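Long-range contact in chitinase (Jonesia denitrificans, PDB 5VG0), which probably oxidises and cleaves chitin chains through the copper-bearing lytic polysaccharide monooxygenase domain described here, one piece of a longer chitinase: residues 84-96 / 105-117. Residues are numbered along the deposited sequence; the frame is centred on the assembly and turned at random. Where two conformers were deposited one is given.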
loop_
_atom_site.group_PDB
_atom_site.type_symbol
_atom_site.label_atom_id
_atom_site.label_comp_id
_atom_site.label_asym_id
_atom_site.label_seq_id
_atom_site.Cartn_x
_atom_site.Cartn_y
_atom_site.Cartn_z
ATOM N N GLU A 84 -6.371 -6.724 -1.697
ATOM C CA GLU A 84 -7.094 -6.063 -2.771
ATOM C C GLU A 84 -6.237 -4.943 -3.331
ATOM O O GLU A 84 -5.685 -4.146 -2.582
ATOM C CB GLU A 84 -8.414 -5.483 -2.267
ATOM C CG GLU A 84 -9.410 -6.542 -1.826
ATOM C CD GLU A 84 -10.640 -5.933 -1.215
ATOM O OE1 GLU A 84 -10.509 -5.236 -0.199
ATOM O OE2 GLU A 84 -11.734 -6.143 -1.781
ATOM N N TYR A 85 -6.138 -4.888 -4.645
ATOM C CA TYR A 85 -5.377 -3.864 -5.342
ATOM C C TYR A 85 -6.304 -3.041 -6.209
ATOM O O TYR A 85 -6.998 -3.591 -7.065
ATOM C CB TYR A 85 -4.270 -4.488 -6.183
ATOM C CG TYR A 85 -3.249 -5.200 -5.347
ATOM C CD1 TYR A 85 -2.191 -4.515 -4.801
ATOM C CD2 TYR A 85 -3.355 -6.538 -5.055
ATOM C CE1 TYR A 85 -1.256 -5.133 -4.014
ATOM C CE2 TYR A 85 -2.395 -7.175 -4.259
ATOM C CZ TYR A 85 -1.346 -6.460 -3.744
ATOM O OH TYR A 85 -0.384 -7.032 -2.955
ATOM N N PHE A 86 -6.303 -1.743 -5.969
ATOM C CA PHE A 86 -7.120 -0.775 -6.688
ATOM C C PHE A 86 -6.210 0.079 -7.551
ATOM O O PHE A 86 -5.085 0.390 -7.163
ATOM C CB PHE A 86 -7.852 0.162 -5.709
ATOM C CG PHE A 86 -8.816 -0.518 -4.786
ATOM C CD1 PHE A 86 -8.378 -1.207 -3.669
ATOM C CD2 PHE A 86 -10.176 -0.431 -5.022
ATOM C CE1 PHE A 86 -9.287 -1.831 -2.833
ATOM C CE2 PHE A 86 -11.069 -1.055 -4.182
ATOM C CZ PHE A 86 -10.619 -1.750 -3.086
ATOM N N VAL A 87 -6.688 0.469 -8.724
ATOM C CA VAL A 87 -5.997 1.429 -9.570
ATOM C C VAL A 87 -6.897 2.648 -9.660
ATOM O O VAL A 87 -8.035 2.554 -10.127
ATOM C CB VAL A 87 -5.676 0.844 -10.950
ATOM C CG1 VAL A 87 -5.074 1.908 -11.859
ATOM C CG2 VAL A 87 -4.771 -0.367 -10.782
ATOM N N ASP A 88 -6.413 3.779 -9.164
ATOM C CA ASP A 88 -7.185 5.021 -9.142
ATOM C C ASP A 88 -8.570 4.806 -8.531
ATOM O O ASP A 88 -9.566 5.339 -9.007
ATOM C CB ASP A 88 -7.278 5.632 -10.532
ATOM C CG ASP A 88 -5.933 5.813 -11.181
ATOM O OD1 ASP A 88 -4.947 6.166 -10.502
ATOM O OD2 ASP A 88 -5.882 5.612 -12.406
ATOM N N GLY A 89 -8.645 3.999 -7.475
ATOM C CA GLY A 89 -9.857 3.847 -6.704
ATOM C C GLY A 89 -10.788 2.752 -7.157
ATOM O O GLY A 89 -11.826 2.547 -6.509
ATOM N N GLN A 90 -10.468 2.041 -8.240
ATOM C CA GLN A 90 -11.308 0.969 -8.761
ATOM C C GLN A 90 -10.589 -0.359 -8.614
ATOM O O GLN A 90 -9.397 -0.482 -8.895
ATOM C CB GLN A 90 -11.656 1.209 -10.223
ATOM C CG GLN A 90 -12.819 2.201 -10.445
ATOM C CD GLN A 90 -12.455 3.630 -10.090
ATOM O OE1 GLN A 90 -11.563 4.227 -10.692
ATOM N NE2 GLN A 90 -13.142 4.187 -9.107
ATOM N N LEU A 91 -11.320 -1.358 -8.160
ATOM C CA LEU A 91 -10.721 -2.643 -7.863
ATOM C C LEU A 91 -10.174 -3.274 -9.134
ATOM O O LEU A 91 -10.869 -3.383 -10.146
ATOM C CB LEU A 91 -11.772 -3.551 -7.221
ATOM C CG LEU A 91 -11.298 -4.932 -6.781
ATOM C CD1 LEU A 91 -10.235 -4.854 -5.690
ATOM C CD2 LEU A 91 -12.480 -5.773 -6.314
ATOM N N HIS A 92 -8.929 -3.721 -9.058
ATOM C CA HIS A 92 -8.214 -4.267 -10.196
ATOM C C HIS A 92 -7.936 -5.754 -10.048
ATOM O O HIS A 92 -8.212 -6.526 -10.965
ATOM C CB HIS A 92 -6.903 -3.482 -10.352
ATOM C CG HIS A 92 -6.125 -3.846 -11.559
ATOM N ND1 HIS A 92 -6.468 -3.402 -12.811
ATOM C CD2 HIS A 92 -5.016 -4.597 -11.712
ATOM C CE1 HIS A 92 -5.608 -3.873 -13.691
ATOM N NE2 HIS A 92 -4.724 -4.613 -13.051
ATOM N N GLN A 93 -7.406 -6.189 -8.905
ATOM C CA GLN A 93 -7.096 -7.590 -8.652
ATOM C C GLN A 93 -7.266 -7.894 -7.178
ATOM O O GLN A 93 -6.999 -7.051 -6.333
ATOM C CB GLN A 93 -5.643 -7.948 -9.003
ATOM C CG GLN A 93 -5.417 -8.208 -10.460
ATOM C CD GLN A 93 -3.955 -8.429 -10.793
ATOM O OE1 GLN A 93 -3.365 -7.629 -11.479
ATOM N NE2 GLN A 93 -3.375 -9.521 -10.320
ATOM N N THR A 94 -7.655 -9.135 -6.892
ATOM C CA THR A 94 -7.803 -9.641 -5.540
ATOM C C THR A 94 -7.011 -10.932 -5.423
ATOM O O THR A 94 -7.044 -11.770 -6.326
ATOM C CB THR A 94 -9.277 -9.931 -5.240
ATOM O OG1 THR A 94 -10.029 -8.729 -5.423
ATOM C CG2 THR A 94 -9.498 -10.435 -3.825
ATOM N N PHE A 95 -6.317 -11.106 -4.312
ATOM C CA PHE A 95 -5.650 -12.359 -3.972
ATOM C C PHE A 95 -6.251 -12.873 -2.681
ATOM O O PHE A 95 -6.313 -12.146 -1.690
ATOM C CB PHE A 95 -4.152 -12.149 -3.767
ATOM C CG PHE A 95 -3.420 -11.775 -5.009
ATOM C CD1 PHE A 95 -3.422 -10.466 -5.459
ATOM C CD2 PHE A 95 -2.734 -12.719 -5.736
ATOM C CE1 PHE A 95 -2.735 -10.112 -6.601
ATOM C CE2 PHE A 95 -2.048 -12.369 -6.883
ATOM C CZ PHE A 95 -2.058 -11.065 -7.318
ATOM N N ASP A 96 -6.685 -14.124 -2.686
ATOM C CA ASP A 96 -7.355 -14.747 -1.545
ATOM C C ASP A 96 -6.331 -15.543 -0.746
ATOM O O ASP A 96 -5.720 -16.479 -1.267
ATOM C CB ASP A 96 -8.461 -15.652 -2.085
ATOM C CG ASP A 96 -9.321 -16.257 -1.020
ATOM O OD1 ASP A 96 -9.161 -15.942 0.174
ATOM O OD2 ASP A 96 -10.195 -17.045 -1.440
ATOM N N SER A 105 7.709 -12.071 3.874
ATOM C CA SER A 105 8.083 -11.473 2.602
ATOM C C SER A 105 7.156 -12.067 1.559
ATOM O O SER A 105 7.157 -13.280 1.357
ATOM C CB SER A 105 9.528 -11.795 2.260
ATOM O OG SER A 105 9.855 -11.197 1.021
ATOM N N LEU A 106 6.345 -11.227 0.930
ATOM C CA LEU A 106 5.272 -11.672 0.046
ATOM C C LEU A 106 5.323 -10.861 -1.231
ATOM O O LEU A 106 5.377 -9.633 -1.176
ATOM C CB LEU A 106 3.921 -11.451 0.740
ATOM C CG LEU A 106 2.668 -11.783 -0.039
ATOM C CD1 LEU A 106 2.599 -13.253 -0.404
ATOM C CD2 LEU A 106 1.472 -11.394 0.791
ATOM N N THR A 107 5.289 -11.543 -2.374
ATOM C CA THR A 107 5.276 -10.883 -3.668
ATOM C C THR A 107 4.027 -11.287 -4.435
ATOM O O THR A 107 3.713 -12.473 -4.534
ATOM C CB THR A 107 6.552 -11.199 -4.445
ATOM O OG1 THR A 107 7.682 -10.721 -3.691
ATOM C CG2 THR A 107 6.541 -10.553 -5.810
ATOM N N HIS A 108 3.338 -10.297 -4.989
ATOM C CA HIS A 108 2.208 -10.493 -5.877
ATOM C C HIS A 108 2.527 -9.883 -7.231
ATOM O O HIS A 108 3.133 -8.822 -7.309
ATOM C CB HIS A 108 0.990 -9.775 -5.331
ATOM C CG HIS A 108 0.390 -10.429 -4.137
ATOM N ND1 HIS A 108 -0.201 -9.714 -3.124
ATOM C CD2 HIS A 108 0.266 -11.730 -3.801
ATOM C CE1 HIS A 108 -0.661 -10.543 -2.214
ATOM N NE2 HIS A 108 -0.390 -11.773 -2.597
ATOM N N THR A 109 2.084 -10.534 -8.285
ATOM C CA THR A 109 2.247 -10.016 -9.632
ATOM C C THR A 109 0.950 -9.373 -10.090
ATOM O O THR A 109 -0.078 -10.044 -10.197
ATOM C CB THR A 109 2.656 -11.117 -10.607
ATOM O OG1 THR A 109 3.851 -11.737 -10.131
ATOM C CG2 THR A 109 2.890 -10.557 -12.001
ATOM N N LEU A 110 1.008 -8.079 -10.363
ATOM C CA LEU A 110 -0.107 -7.356 -10.957
ATOM C C LEU A 110 0.109 -7.315 -12.461
ATOM O O LEU A 110 1.242 -7.168 -12.935
ATOM C CB LEU A 110 -0.162 -5.925 -10.423
ATOM C CG LEU A 110 -0.360 -5.781 -8.922
ATOM C CD1 LEU A 110 -0.565 -4.322 -8.562
ATOM C CD2 LEU A 110 -1.505 -6.620 -8.409
ATOM N N THR A 111 -0.978 -7.461 -13.217
ATOM C CA THR A 111 -0.907 -7.438 -14.673
ATOM C C THR A 111 -1.945 -6.468 -15.223
ATOM O O THR A 111 -2.877 -6.060 -14.530
ATOM C CB THR A 111 -1.120 -8.828 -15.328
ATOM O OG1 THR A 111 -2.491 -9.208 -15.242
ATOM C CG2 THR A 111 -0.222 -9.871 -14.720
ATOM N N ASP A 112 -1.782 -6.101 -16.490
ATOM C CA ASP A 112 -2.775 -5.284 -17.187
ATOM C C ASP A 112 -2.983 -3.945 -16.487
ATOM O O ASP A 112 -4.099 -3.430 -16.423
ATOM C CB ASP A 112 -4.103 -6.034 -17.364
ATOM C CG ASP A 112 -5.086 -5.311 -18.245
ATOM O OD1 ASP A 112 -4.672 -4.606 -19.181
ATOM O OD2 ASP A 112 -6.294 -5.480 -18.013
ATOM N N LEU A 113 -1.901 -3.349 -16.002
ATOM C CA LEU A 113 -1.999 -1.997 -15.464
ATOM C C LEU A 113 -2.065 -0.986 -16.608
ATOM O O LEU A 113 -1.335 -1.114 -17.590
ATOM C CB LEU A 113 -0.798 -1.683 -14.587
ATOM C CG LEU A 113 -0.692 -2.521 -13.320
ATOM C CD1 LEU A 113 0.621 -2.263 -12.624
ATOM C CD2 LEU A 113 -1.831 -2.260 -12.377
ATOM N N PRO A 114 -2.931 0.017 -16.506
ATOM C CA PRO A 114 -3.043 1.008 -17.576
ATOM C C PRO A 114 -1.800 1.874 -17.644
ATOM O O PRO A 114 -1.166 2.174 -16.632
ATOM C CB PRO A 114 -4.268 1.825 -17.164
ATOM C CG PRO A 114 -4.283 1.716 -15.667
ATOM C CD PRO A 114 -3.811 0.327 -15.366
ATOM N N THR A 115 -1.463 2.305 -18.854
ATOM C CA THR A 115 -0.287 3.149 -19.017
ATOM C C THR A 115 -0.551 4.555 -18.486
ATOM O O THR A 115 -1.696 4.994 -18.355
ATOM C CB THR A 115 0.190 3.203 -20.476
ATOM O OG1 THR A 115 -0.819 3.779 -21.308
ATOM C CG2 THR A 115 0.542 1.813 -21.000
ATOM N N GLY A 116 0.536 5.261 -18.198
ATOM C CA GLY A 116 0.463 6.611 -17.675
ATOM C C GLY A 116 0.615 6.651 -16.171
ATOM O O GLY A 116 1.032 5.698 -15.522
ATOM N N GLU A 117 0.266 7.795 -15.611
ATOM C CA GLU A 117 0.405 8.050 -14.182
ATOM C C GLU A 117 -0.823 7.531 -13.446
ATOM O O GLU A 117 -1.952 7.893 -13.784
ATOM C CB GLU A 117 0.528 9.552 -13.937
ATOM C CG GLU A 117 1.697 10.206 -14.639
ATOM C CD GLU A 117 1.621 11.718 -14.599
ATOM O OE1 GLU A 117 1.236 12.266 -13.545
ATOM O OE2 GLU A 117 1.926 12.355 -15.626
#
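The two sheets of the immunoglobulin-like beta-sandwich of this lytic polysaccharide monooxygenase domain meet here along one edge, the hairpin 84-96 packing through its side chains on strand 105-110 and the loop after it, away from the copper site. F95 and H108 form a face-to-face stack, centroids 4.0 Å apart and planes at 9°, their side chains running past each other in opposite directions; L106 covers the other face of the imidazole and W83 meets it edge-to-face. Y85 OH lies at the edge of the H108 ring, in its plane, hydrogen-bonded to H108 ND1 at 2.7 Å. That hydroxyl also bonds W72, so two partners grip it and tie the hairpin to the sheet of strands 68-74 and 105-110. With an alanine at F95, one face of H108 loses its stacking partner, and the imidazole would probably be freer to tilt away from Y85. L110 CD2 sits over a face of the Y85 ring, 3.8 Å from Y85 CG, and also touches the rim of F95. A classic beta bulge, H92 and Q93 both opposite Y85, turns two successive side chains onto the end of strand 105-110 and the loop beyond. The Q93 amide grips the backbone at both ends: OE1 takes T111 N at 3.0 Å on a lone pair, in the carbonyl plane, while NE2 gives a weak bond to T109 O. With CG anti to the backbone N (chi1 -174°), H92 swings its ring to T111, and L113 CD2 bridges it to V87 CG2. H92 NE2 donates to T111 O at 2.8 Å, nearly straight (167°) and in the ring plane.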